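Local coordinates for protein aminotransferase (Streptomyces pactum, PDB 4ZM4) that belongs to the class-III aminotransferases, a family of pyridoxal-phosphate-dependent proteins, and binds P3B and pyridoxal-5'-phosphate, at residues S122-V127 against H151-T156; A214-P219 against M247-E252; V253-R258 against G366-V371. The protein carries 1 engineered substitution. All blocks are in the same frame, centred on the assembly; numbering follows the deposited sequence.

Interaction 1. Residues S122-V127 against H151-T156. With P3B ((3E,4R,5R)-4,5-dihydroxy-3-{[(Z)-{3-hydroxy-2-methyl-5-[(phosphonooxy)methyl]pyridin-4(1H)-ylidene}methyl]imino}cyclohex-1-ene-1-carboxylic acid), chain H.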
loop_
_atom_site.group_PDB
_atom_site.type_symbol
_atom_site.label_atom_id
_atom_site.label_comp_id
_atom_site.label_asym_id
_atom_site.label_seq_id
_atom_site.Cartn_x
_atom_site.Cartn_y
_atom_site.Cartn_z
ATOM N N SER B 122 0.519 3.384 -1.552
ATOM C CA SER B 122 1.013 4.077 -0.355
ATOM C C SER B 122 2.305 4.842 -0.616
ATOM O O SER B 122 3.010 4.540 -1.571
ATOM C CB SER B 122 1.284 3.057 0.722
ATOM O OG SER B 122 2.355 2.225 0.328
ATOM N N GLY B 123 2.596 5.836 0.214
ATOM C CA GLY B 123 3.840 6.549 0.113
ATOM C C GLY B 123 5.053 5.647 0.267
ATOM O O GLY B 123 6.082 5.832 -0.381
ATOM N N THR B 124 4.930 4.664 1.138
ATOM C CA THR B 124 5.981 3.724 1.365
ATOM C C THR B 124 6.319 2.996 0.055
ATOM O O THR B 124 7.506 2.849 -0.304
ATOM C CB THR B 124 5.586 2.746 2.508
ATOM O OG1 THR B 124 5.629 3.442 3.764
ATOM C CG2 THR B 124 6.512 1.538 2.575
ATOM N N GLU B 125 5.295 2.488 -0.619
ATOM C CA GLU B 125 5.485 1.770 -1.902
ATOM C C GLU B 125 6.050 2.700 -2.980
ATOM O O GLU B 125 6.968 2.333 -3.703
ATOM C CB GLU B 125 4.162 1.151 -2.405
ATOM C CG GLU B 125 3.686 -0.076 -1.673
ATOM C CD GLU B 125 2.388 -0.649 -2.244
ATOM O OE1 GLU B 125 1.711 0.029 -3.066
ATOM O OE2 GLU B 125 2.051 -1.787 -1.870
ATOM N N ALA B 126 5.482 3.901 -3.069
ATOM C CA ALA B 126 5.913 4.867 -4.068
ATOM C C ALA B 126 7.371 5.265 -3.882
ATOM O O ALA B 126 8.123 5.332 -4.862
ATOM C CB ALA B 126 5.039 6.079 -4.044
ATOM N N VAL B 127 7.769 5.508 -2.642
ATOM C CA VAL B 127 9.165 5.779 -2.342
ATOM C C VAL B 127 10.070 4.611 -2.740
ATOM O O VAL B 127 11.130 4.810 -3.380
ATOM C CB VAL B 127 9.307 6.119 -0.816
ATOM C CG1 VAL B 127 10.751 5.993 -0.309
ATOM C CG2 VAL B 127 8.772 7.517 -0.543
ATOM N N HIS B 151 10.399 8.639 4.994
ATOM C CA HIS B 151 10.020 8.226 3.656
ATOM C C HIS B 151 9.323 6.856 3.611
ATOM O O HIS B 151 9.349 6.161 2.606
ATOM C CB HIS B 151 11.263 8.269 2.799
ATOM C CG HIS B 151 11.950 9.594 2.859
ATOM N ND1 HIS B 151 11.293 10.771 2.562
ATOM C CD2 HIS B 151 13.208 9.937 3.224
ATOM C CE1 HIS B 151 12.117 11.784 2.739
ATOM N NE2 HIS B 151 13.287 11.306 3.141
ATOM N N GLY B 152 8.631 6.514 4.683
ATOM C CA GLY B 152 7.906 5.261 4.765
ATOM C C GLY B 152 8.803 4.216 5.376
ATOM O O GLY B 152 9.904 4.524 5.822
ATOM N N TRP B 153 8.347 2.971 5.359
ATOM C CA TRP B 153 8.982 1.927 6.156
ATOM C C TRP B 153 9.641 0.843 5.322
ATOM O O TRP B 153 9.914 -0.251 5.835
ATOM C CB TRP B 153 7.948 1.317 7.111
ATOM C CG TRP B 153 6.607 0.975 6.509
ATOM C CD1 TRP B 153 5.574 1.810 6.278
ATOM C CD2 TRP B 153 6.172 -0.316 6.079
ATOM N NE1 TRP B 153 4.512 1.131 5.704
ATOM C CE2 TRP B 153 4.857 -0.186 5.603
ATOM C CE3 TRP B 153 6.765 -1.577 6.088
ATOM C CZ2 TRP B 153 4.120 -1.265 5.155
ATOM C CZ3 TRP B 153 6.055 -2.622 5.648
ATOM C CH2 TRP B 153 4.738 -2.473 5.170
ATOM N N SER B 154 9.915 1.132 4.045
ATOM C CA SER B 154 10.600 0.137 3.193
ATOM C C SER B 154 11.999 -0.116 3.726
ATOM O O SER B 154 12.591 0.711 4.424
ATOM C CB SER B 154 10.627 0.524 1.707
ATOM O OG SER B 154 11.350 1.744 1.502
ATOM N N GLU B 155 12.527 -1.277 3.346
ATOM C CA GLU B 155 13.736 -1.834 3.922
ATOM C C GLU B 155 14.994 -0.929 3.819
ATOM O O GLU B 155 15.747 -0.869 4.776
ATOM C CB GLU B 155 14.001 -3.210 3.280
ATOM C CG GLU B 155 14.942 -4.094 4.099
ATOM C CD GLU B 155 14.254 -4.818 5.247
ATOM O OE1 GLU B 155 14.913 -5.595 5.948
ATOM O OE2 GLU B 155 13.037 -4.630 5.418
ATOM N N THR B 156 15.180 -0.199 2.706
ATOM C CA THR B 156 16.386 0.643 2.514
ATOM C C THR B 156 16.294 2.058 3.090
ATOM O O THR B 156 17.313 2.756 3.172
ATOM C CB THR B 156 16.882 0.700 1.018
ATOM O OG1 THR B 156 16.109 1.620 0.245
ATOM C CG2 THR B 156 16.792 -0.703 0.336
HETATM O OAH P3B H . 3.344 4.529 3.789
HETATM P PBA P3B H . 2.441 5.830 3.864
HETATM O OAI P3B H . 2.028 5.890 5.303
HETATM O OAC P3B H . 1.217 5.779 2.964
HETATM O OAQ P3B H . 3.550 7.027 3.496
HETATM C CAM P3B H . 4.929 7.006 3.989
HETATM C CAV P3B H . 5.353 8.312 4.031
HETATM C CAL P3B H . 6.191 8.737 3.010
HETATM N NAP P3B H . 6.597 10.065 3.003
HETATM C CAU P3B H . 6.171 10.947 3.969
HETATM C CAA P3B H . 6.601 12.248 3.974
HETATM C CAW P3B H . 5.401 10.531 4.961
HETATM O OAE P3B H . 5.020 11.447 5.880
HETATM C CAX P3B H . 4.921 9.222 5.035
HETATM C CAJ P3B H . 4.090 8.803 6.133
HETATM N NAO P3B H . 3.866 9.615 7.221
HETATM C CAT P3B H . 3.175 9.188 8.325
HETATM C CAK P3B H . 2.764 7.850 8.584
HETATM C CAS P3B H . 2.134 7.436 9.753
HETATM C CAR P3B H . 1.692 6.113 9.939
HETATM O OAD P3B H . 1.038 5.765 10.935
HETATM O OAB P3B H . 1.989 5.219 9.185
HETATM C CAN P3B H . 1.660 8.323 10.639
HETATM C CAY P3B H . 1.915 9.822 10.412
HETATM O OAF P3B H . 2.220 10.288 11.741
HETATM C CAZ P3B H . 3.025 10.190 9.346
HETATM O OAG P3B H . 2.987 11.558 8.796
HETATM O O HOH W 1 9.423 3.575 1.767
#

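Interaction 2. Residues A214-P219 against M247-E252. With P3B ((3E,4R,5R)-4,5-dihydroxy-3-{[(Z)-{3-hydroxy-2-methyl-5-[(phosphonooxy)methyl]pyridin-4(1H)-ylidene}methyl]imino}cyclohex-1-ene-1-carboxylic acid), chain H.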
loop_
_atom_site.group_PDB
_atom_site.type_symbol
_atom_site.label_atom_id
_atom_site.label_comp_id
_atom_site.label_asym_id
_atom_site.label_seq_id
_atom_site.Cartn_x
_atom_site.Cartn_y
_atom_site.Cartn_z
ATOM N N ALA B 214 20.791 8.921 -5.413
ATOM C CA ALA B 214 19.702 9.868 -5.095
ATOM C C ALA B 214 19.887 10.546 -3.752
ATOM O O ALA B 214 20.427 9.982 -2.818
ATOM C CB ALA B 214 18.346 9.169 -5.131
ATOM N N VAL B 215 19.401 11.771 -3.667
ATOM C CA VAL B 215 19.105 12.396 -2.414
ATOM C C VAL B 215 17.582 12.435 -2.288
ATOM O O VAL B 215 16.896 13.050 -3.119
ATOM C CB VAL B 215 19.626 13.809 -2.359
ATOM C CG1 VAL B 215 19.291 14.420 -1.004
ATOM C CG2 VAL B 215 21.137 13.831 -2.607
ATOM N N ILE B 216 17.038 11.817 -1.235
ATOM C CA ILE B 216 15.614 11.937 -0.970
ATOM C C ILE B 216 15.398 12.914 0.186
ATOM O O ILE B 216 16.207 12.926 1.139
ATOM C CB ILE B 216 14.939 10.571 -0.713
ATOM C CG1 ILE B 216 13.423 10.723 -0.568
ATOM C CG2 ILE B 216 15.515 9.897 0.526
ATOM C CD1 ILE B 216 12.634 9.455 -0.840
ATOM N N VAL B 217 14.329 13.726 0.098
ATOM C CA VAL B 217 14.131 14.800 1.037
ATOM C C VAL B 217 12.662 15.245 1.137
ATOM O O VAL B 217 11.940 15.257 0.136
ATOM C CB VAL B 217 15.015 15.984 0.640
ATOM C CG1 VAL B 217 14.560 16.548 -0.680
ATOM C CG2 VAL B 217 15.015 17.054 1.732
ATOM N N GLU B 218 12.215 15.552 2.353
ATOM C CA GLU B 218 10.962 16.272 2.576
ATOM C C GLU B 218 11.261 17.734 2.367
ATOM O O GLU B 218 11.932 18.360 3.186
ATOM C CB GLU B 218 10.421 16.077 3.998
ATOM C CG GLU B 218 9.858 14.695 4.295
ATOM C CD GLU B 218 9.238 14.622 5.674
ATOM O OE1 GLU B 218 8.409 15.516 6.022
ATOM O OE2 GLU B 218 9.568 13.680 6.433
ATOM N N PRO B 219 10.752 18.323 1.262
ATOM C CA PRO B 219 11.196 19.700 0.972
ATOM C C PRO B 219 10.844 20.656 2.113
ATOM O O PRO B 219 11.595 21.581 2.382
ATOM C CB PRO B 219 10.459 20.059 -0.327
ATOM C CG PRO B 219 9.934 18.787 -0.859
ATOM C CD PRO B 219 9.784 17.835 0.266
ATOM N N MET B 247 20.048 11.818 -8.757
ATOM C CA MET B 247 18.646 12.237 -8.919
ATOM C C MET B 247 18.195 12.898 -7.634
ATOM O O MET B 247 18.489 12.408 -6.538
ATOM C CB MET B 247 17.748 11.054 -9.314
ATOM C CG MET B 247 18.161 10.448 -10.649
ATOM S SD MET B 247 16.998 9.241 -11.316
ATOM C CE MET B 247 15.744 10.305 -12.015
ATOM N N LEU B 248 17.528 14.033 -7.758
ATOM C CA LEU B 248 16.922 14.694 -6.613
ATOM C C LEU B 248 15.463 14.213 -6.515
ATOM O O LEU B 248 14.701 14.350 -7.481
ATOM C CB LEU B 248 16.994 16.226 -6.742
ATOM C CG LEU B 248 16.347 17.069 -5.616
ATOM C CD1 LEU B 248 16.856 16.701 -4.237
ATOM C CD2 LEU B 248 16.581 18.549 -5.870
ATOM N N VAL B 249 15.127 13.602 -5.367
ATOM C CA VAL B 249 13.791 13.092 -5.107
ATOM C C VAL B 249 13.116 13.927 -4.020
ATOM O O VAL B 249 13.517 13.881 -2.870
ATOM C CB VAL B 249 13.810 11.601 -4.682
ATOM C CG1 VAL B 249 12.413 11.041 -4.647
ATOM C CG2 VAL B 249 14.641 10.746 -5.653
ATOM N N PHE B 250 12.064 14.656 -4.383
ATOM C CA PHE B 250 11.249 15.337 -3.385
ATOM C C PHE B 250 10.162 14.378 -2.976
ATOM O O PHE B 250 9.337 13.948 -3.790
ATOM C CB PHE B 250 10.594 16.627 -3.933
ATOM C CG PHE B 250 11.490 17.837 -3.934
ATOM C CD1 PHE B 250 12.818 17.770 -3.569
ATOM C CD2 PHE B 250 10.997 19.054 -4.360
ATOM C CE1 PHE B 250 13.642 18.898 -3.606
ATOM C CE2 PHE B 250 11.806 20.182 -4.417
ATOM C CZ PHE B 250 13.132 20.101 -4.025
ATOM N N ASP B 251 10.143 14.051 -1.694
ATOM C CA ASP B 251 9.006 13.352 -1.089
ATOM C C ASP B 251 7.983 14.410 -0.754
ATOM O O ASP B 251 8.061 15.039 0.279
ATOM C CB ASP B 251 9.441 12.565 0.164
ATOM C CG ASP B 251 8.343 11.718 0.738
ATOM O OD1 ASP B 251 7.178 11.858 0.323
ATOM O OD2 ASP B 251 8.651 10.890 1.639
ATOM N N GLU B 252 6.993 14.568 -1.629
ATOM C CA GLU B 252 5.897 15.487 -1.392
ATOM C C GLU B 252 4.603 14.798 -0.952
ATOM O O GLU B 252 3.507 15.292 -1.210
ATOM C CB GLU B 252 5.677 16.337 -2.639
ATOM C CG GLU B 252 6.886 17.208 -2.991
ATOM C CD GLU B 252 6.518 18.644 -3.284
ATOM O OE1 GLU B 252 5.677 19.192 -2.539
ATOM O OE2 GLU B 252 7.048 19.210 -4.272
HETATM O OAH P3B H . 3.344 4.529 3.789
HETATM P PBA P3B H . 2.441 5.830 3.864
HETATM O OAI P3B H . 2.028 5.890 5.303
HETATM O OAC P3B H . 1.217 5.779 2.964
HETATM O OAQ P3B H . 3.550 7.027 3.496
HETATM C CAM P3B H . 4.929 7.006 3.989
HETATM C CAV P3B H . 5.353 8.312 4.031
HETATM C CAL P3B H . 6.191 8.737 3.010
HETATM N NAP P3B H . 6.597 10.065 3.003
HETATM C CAU P3B H . 6.171 10.947 3.969
HETATM C CAA P3B H . 6.601 12.248 3.974
HETATM C CAW P3B H . 5.401 10.531 4.961
HETATM O OAE P3B H . 5.020 11.447 5.880
HETATM C CAX P3B H . 4.921 9.222 5.035
HETATM C CAJ P3B H . 4.090 8.803 6.133
HETATM N NAO P3B H . 3.866 9.615 7.221
HETATM C CAT P3B H . 3.175 9.188 8.325
HETATM C CAK P3B H . 2.764 7.850 8.584
HETATM C CAS P3B H . 2.134 7.436 9.753
HETATM C CAR P3B H . 1.692 6.113 9.939
HETATM O OAD P3B H . 1.038 5.765 10.935
HETATM O OAB P3B H . 1.989 5.219 9.185
HETATM C CAN P3B H . 1.660 8.323 10.639
HETATM C CAY P3B H . 1.915 9.822 10.412
HETATM O OAF P3B H . 2.220 10.288 11.741
HETATM C CAZ P3B H . 3.025 10.190 9.346
HETATM O OAG P3B H . 2.987 11.558 8.796
#

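Interaction 3. Residues V253-R258 against G366-V371. With P3B ((3E,4R,5R)-4,5-dihydroxy-3-{[(Z)-{3-hydroxy-2-methyl-5-[(phosphonooxy)methyl]pyridin-4(1H)-ylidene}methyl]imino}cyclohex-1-ene-1-carboxylic acid), chain H.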
loop_
_atom_site.group_PDB
_atom_site.type_symbol
_atom_site.label_atom_id
_atom_site.label_comp_id
_atom_site.label_asym_id
_atom_site.label_seq_id
_atom_site.Cartn_x
_atom_site.Cartn_y
_atom_site.Cartn_z
ATOM N N VAL B 253 4.734 13.669 -0.274
ATOM C CA VAL B 253 3.581 12.904 0.205
ATOM C C VAL B 253 2.711 13.797 1.064
ATOM O O VAL B 253 1.499 13.798 0.913
ATOM C CB VAL B 253 4.026 11.637 1.001
ATOM C CG1 VAL B 253 2.949 11.168 1.980
ATOM C CG2 VAL B 253 4.360 10.504 0.043
ATOM N N ILE B 254 3.336 14.621 1.895
ATOM C CA ILE B 254 2.613 15.577 2.707
ATOM C C ILE B 254 2.491 16.949 2.019
ATOM O O ILE B 254 1.381 17.502 1.955
ATOM C CB ILE B 254 3.259 15.718 4.100
ATOM C CG1 ILE B 254 2.871 14.505 4.952
ATOM C CG2 ILE B 254 2.797 16.985 4.798
ATOM C CD1 ILE B 254 3.620 14.449 6.269
ATOM N N THR B 255 3.589 17.495 1.499
ATOM C CA THR B 255 3.570 18.861 0.946
ATOM C C THR B 255 2.832 19.028 -0.408
ATOM O O THR B 255 2.326 20.123 -0.715
ATOM C CB THR B 255 4.994 19.433 0.794
ATOM O OG1 THR B 255 5.775 18.543 -0.008
ATOM C CG2 THR B 255 5.636 19.599 2.115
ATOM N N GLY B 256 2.732 17.962 -1.189
ATOM C CA GLY B 256 2.051 18.046 -2.495
ATOM C C GLY B 256 0.577 18.391 -2.402
ATOM O O GLY B 256 -0.150 17.838 -1.592
ATOM N N PHE B 257 0.159 19.353 -3.201
ATOM C CA PHE B 257 -1.205 19.903 -3.162
ATOM C C PHE B 257 -1.609 20.418 -1.807
ATOM O O PHE B 257 -2.807 20.580 -1.535
ATOM C CB PHE B 257 -2.243 18.893 -3.630
ATOM C CG PHE B 257 -1.803 18.077 -4.806
ATOM C CD1 PHE B 257 -1.809 18.608 -6.085
ATOM C CD2 PHE B 257 -1.360 16.779 -4.627
ATOM C CE1 PHE B 257 -1.380 17.852 -7.150
ATOM C CE2 PHE B 257 -0.952 16.017 -5.703
ATOM C CZ PHE B 257 -0.963 16.551 -6.959
ATOM N N ARG B 258 -0.642 20.772 -0.972
ATOM C CA ARG B 258 -0.933 21.257 0.392
ATOM C C ARG B 258 -0.337 22.657 0.631
ATOM O O ARG B 258 -1.062 23.582 1.004
ATOM C CB ARG B 258 -0.387 20.224 1.389
ATOM C CG ARG B 258 -0.133 20.689 2.805
ATOM C CD ARG B 258 -1.394 20.943 3.584
ATOM N NE ARG B 258 -2.183 19.733 3.847
ATOM C CZ ARG B 258 -3.306 19.727 4.566
ATOM N NH1 ARG B 258 -3.745 20.847 5.150
ATOM N NH2 ARG B 258 -3.994 18.602 4.735
ATOM N N GLY B 366 1.464 27.290 5.305
ATOM C CA GLY B 366 0.107 27.177 4.896
ATOM C C GLY B 366 -0.699 26.560 6.013
ATOM O O GLY B 366 -0.709 27.061 7.127
ATOM N N THR B 367 -1.353 25.439 5.712
ATOM C CA THR B 367 -2.174 24.733 6.678
ATOM C C THR B 367 -1.411 23.607 7.385
ATOM O O THR B 367 -1.999 22.812 8.124
ATOM C CB THR B 367 -3.428 24.167 5.973
ATOM O OG1 THR B 367 -3.070 23.540 4.731
ATOM C CG2 THR B 367 -4.397 25.281 5.696
ATOM N N LEU B 368 -0.116 23.513 7.116
ATOM C CA LEU B 368 0.779 22.558 7.785
ATOM C C LEU B 368 1.369 23.361 8.933
ATOM O O LEU B 368 1.817 24.500 8.735
ATOM C CB LEU B 368 1.869 22.162 6.834
ATOM C CG LEU B 368 2.257 20.741 6.538
ATOM C CD1 LEU B 368 1.073 19.836 6.314
ATOM C CD2 LEU B 368 3.124 20.775 5.307
ATOM N N MET B 369 1.288 22.830 10.143
ATOM C CA MET B 369 1.528 23.627 11.340
ATOM C C MET B 369 2.031 22.757 12.518
ATOM O O MET B 369 1.394 21.745 12.843
ATOM C CB MET B 369 0.209 24.307 11.710
ATOM C CG MET B 369 0.296 25.354 12.776
ATOM S SD MET B 369 -1.289 26.225 12.854
ATOM C CE MET B 369 -0.914 27.203 14.318
ATOM N N SER B 370 3.126 23.177 13.161
ATOM C CA SER B 370 3.612 22.545 14.431
ATOM C C SER B 370 3.430 23.522 15.600
ATOM O O SER B 370 3.674 24.724 15.465
ATOM C CB SER B 370 5.027 21.891 14.449
ATOM O OG SER B 370 6.087 22.788 14.238
ATOM N N VAL B 371 2.986 22.970 16.722
ATOM C CA VAL B 371 2.751 23.703 17.962
ATOM C C VAL B 371 3.346 22.904 19.113
ATOM O O VAL B 371 2.861 21.830 19.435
ATOM C CB VAL B 371 1.238 23.917 18.249
ATOM C CG1 VAL B 371 1.035 24.595 19.601
ATOM C CG2 VAL B 371 0.592 24.747 17.159
HETATM O OAH P3B H . 3.344 4.529 3.789
HETATM P PBA P3B H . 2.441 5.830 3.864
HETATM O OAI P3B H . 2.028 5.890 5.303
HETATM O OAC P3B H . 1.217 5.779 2.964
HETATM O OAQ P3B H . 3.550 7.027 3.496
HETATM C CAM P3B H . 4.929 7.006 3.989
HETATM C CAV P3B H . 5.353 8.312 4.031
HETATM C CAL P3B H . 6.191 8.737 3.010
HETATM N NAP P3B H . 6.597 10.065 3.003
HETATM C CAU P3B H . 6.171 10.947 3.969
HETATM C CAA P3B H . 6.601 12.248 3.974
HETATM C CAW P3B H . 5.401 10.531 4.961
HETATM O OAE P3B H . 5.020 11.447 5.880
HETATM C CAX P3B H . 4.921 9.222 5.035
HETATM C CAJ P3B H . 4.090 8.803 6.133
HETATM N NAO P3B H . 3.866 9.615 7.221
HETATM C CAT P3B H . 3.175 9.188 8.325
HETATM C CAK P3B H . 2.764 7.850 8.584
HETATM C CAS P3B H . 2.134 7.436 9.753
HETATM C CAR P3B H . 1.692 6.113 9.939
HETATM O OAD P3B H . 1.038 5.765 10.935
HETATM O OAB P3B H . 1.989 5.219 9.185
HETATM C CAN P3B H . 1.660 8.323 10.639
HETATM C CAY P3B H . 1.915 9.822 10.412
HETATM O OAF P3B H . 2.220 10.288 11.741
HETATM C CAZ P3B H . 3.025 10.190 9.346
HETATM O OAG P3B H . 2.987 11.558 8.796
#

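Interaction 1. Residues S122-V127 against H151-T156
The phosphate end of the P3B pocket is built where Thr124, in the first turn of helix 123-138, packs against the loop at Gly152 and Trp153. The threonine serves both neighbours at once. Its hydroxyl donates to phosphate oxygen OAH, with OG1 2.5 Å away, and accepts the backbone N-H of Trp153, whose N lies 3.2 Å from OG1 (148° at the hydrogen). With chi1 at -72°, OG1 stands beside the backbone N while CG2 is turned anti to it, and this directs the methyl over one face of the Trp153 indole. CG2 sits 3.7 Å from the centroid of the five-membered ring and only 6° from its normal, a CH-pi contact. A beta-branched residue with one hydroxyl and one methyl thus suits a place that needs both a phosphate ligand and a ring cover.

Gly152 brings its CA to 3.1 Å from Thr124 OG1; a CB here would run into that hydroxyl and into the carbonyl oxygen of His151. Val127, one turn on along the helix, rests CG1 3.2 Å from the His151 carbonyl oxygen. A water bridges the segments: it donates to Thr124 O and His151 O and accepts from Ser154 OG, which lies 2.7 Å from the water.

Ser122 caps the helix, its OG accepting Glu125 N at 3.1 Å. Beyond the cap, the backbone N-H groups of Gly123 and Thr124 both point to the phosphate, Gly123 N reaching OAC at 3.1 Å. The helix end would probably help to stabilise the phosphate's negative charge. Trp153 also meets His307 of the second subunit edge-to-face, placing the contact near the dimer interface. A phosphate held at a helix N-terminus in this way is characteristic of the phosphate-binding cup of pyridoxal-phosphate enzymes of the aminotransferase fold.

Interaction 2. Residues A214-P219 against M247-E252
Val217 places CG1 between its backbone N and carbonyl carbon (chi1 66°), and Phe250 turns its ring to the side of its own backbone N (chi1 -82°); together these torsions lay the two side chains side by side, with Val217 CG1 3.6 Å from Phe250 CD1. They belong to neighbouring parallel strands, 212-217 and 247-251, joined by helix 233-244 in a beta-alpha-beta crossover of the central seven-stranded sheet.

Four backbone hydrogen bonds stitch the strands. Val215 and Val217 each contribute both their N-H and their C=O, linking alternately to Met247 O, Val249 N, Val249 O and Asp251 N; the tightest runs from Asp251 N to Val217 O at 2.8 Å. Side chains alternate between the two faces. On one, Ile216 CD1 meets Val249 CG1 at 4.1 Å and Ala214 CB meets Val249 CG2 at the same separation, the small alanine suiting a face that helix 123-138 covers closely. On the other, Val215 and Leu248 lie under helix 233-244. Beta-branched valines and isoleucine fit such extended chains, filling the sheet's buried sides with compact bulk.

Just past the first strand, Pro219 points its ring toward the second. Its CG sits over one face of the Phe250 ring, 3.9 Å from the centroid and offset toward the rim, a CH-pi contact, while CD lies 3.3 Å from Asp251 O. Glu218 points away from the strand partner, and its carboxylate is gripped by the backbone N of Tyr150 and Ala222 and by Asn223 ND2. Asp251, at the end of strand 247-251, extends its carboxylate into the pocket, held from the protein side by Val253 N on OD1; at its other oxygen the ring N-H at NAP of P3B donates to Asp251 OD2, NAP to OD2 2.6 Å, 156° at the hydrogen.

Interaction 3. Residues V253-R258 against G366-V371
One hydrogen bond and a patch of aliphatic contacts join Arg258 and Ile254 to Thr367 and Leu368. The polar part is a single direct bond: Arg258 NH1 donates to Thr367 OG1 at 2.8 Å, 154° at the hydrogen, with the hydroxyl oxygen at the edge of the guanidinium and only 11° out of its plane. The arginine chain leaves with CG anti to its backbone N; the bend at chi2 brings CD to 3.3 Å from Thr367 OG1, and the further bend at chi3 turns the guanidinium so that NH1 reaches it. The guanidinium does more than this one task, since NH1 also donates to Leu423 O and NH2 to Gly68 O. An arginine suits the spot because its several N-H groups can bond to oxygens from separate parts of the chain.

The apolar part centres on the forked end of Leu368. Its CD1 meets Ile254 CG2 at 3.7 Å and, on the arginine's aliphatic stem, Arg258 CG at 3.8 Å; CD2 is a looser 4.2 Å from Thr255 CG2.

Contacts with P3B come from the same loop. Val253 rests its CB 3.6 Å from the ring nitrogen NAP, and Ile254 CD1 approaches hydroxyl oxygen OAE at 3.3 Å, so Ile254 faces Leu368 with one branch and the ligand with the other.

Gly366, with positive phi, helps the chain turn between strands 360-365 and 368-373. Strand 368-373 lies in the middle of its antiparallel sheet, between 360-365 and 421-422; helix 334-355 packs on Thr367 and Met369, and Phe422 of strand 421-422 touches Ile254, Arg258 and Leu368.

All three contacts reach P3B from different parts of the chain. Interaction 1 holds the phosphate, interaction 2 supplies the aspartate at the ring nitrogen, and the 253-258 loop of interaction 3 packs Val253 on the ring and Ile254 beside hydroxyl OAE. Interactions 1 and 2, centres about 13 Å apart, meet where His151 ND1 lies 2.8 Å from Asp251 OD2, a probable hydrogen bond by which the loop histidine would help position the carboxylate. The 253-258 loop continues from strand 247-251 past Glu252 and packs back on both others: Val253 CG2 is 4.0 Å from Gly123 CA, and Thr255 OG1 is 4.1 Å from Pro219 CD. Gly309 and Val310 of the second subunit add hydrogen bonds to the ligand.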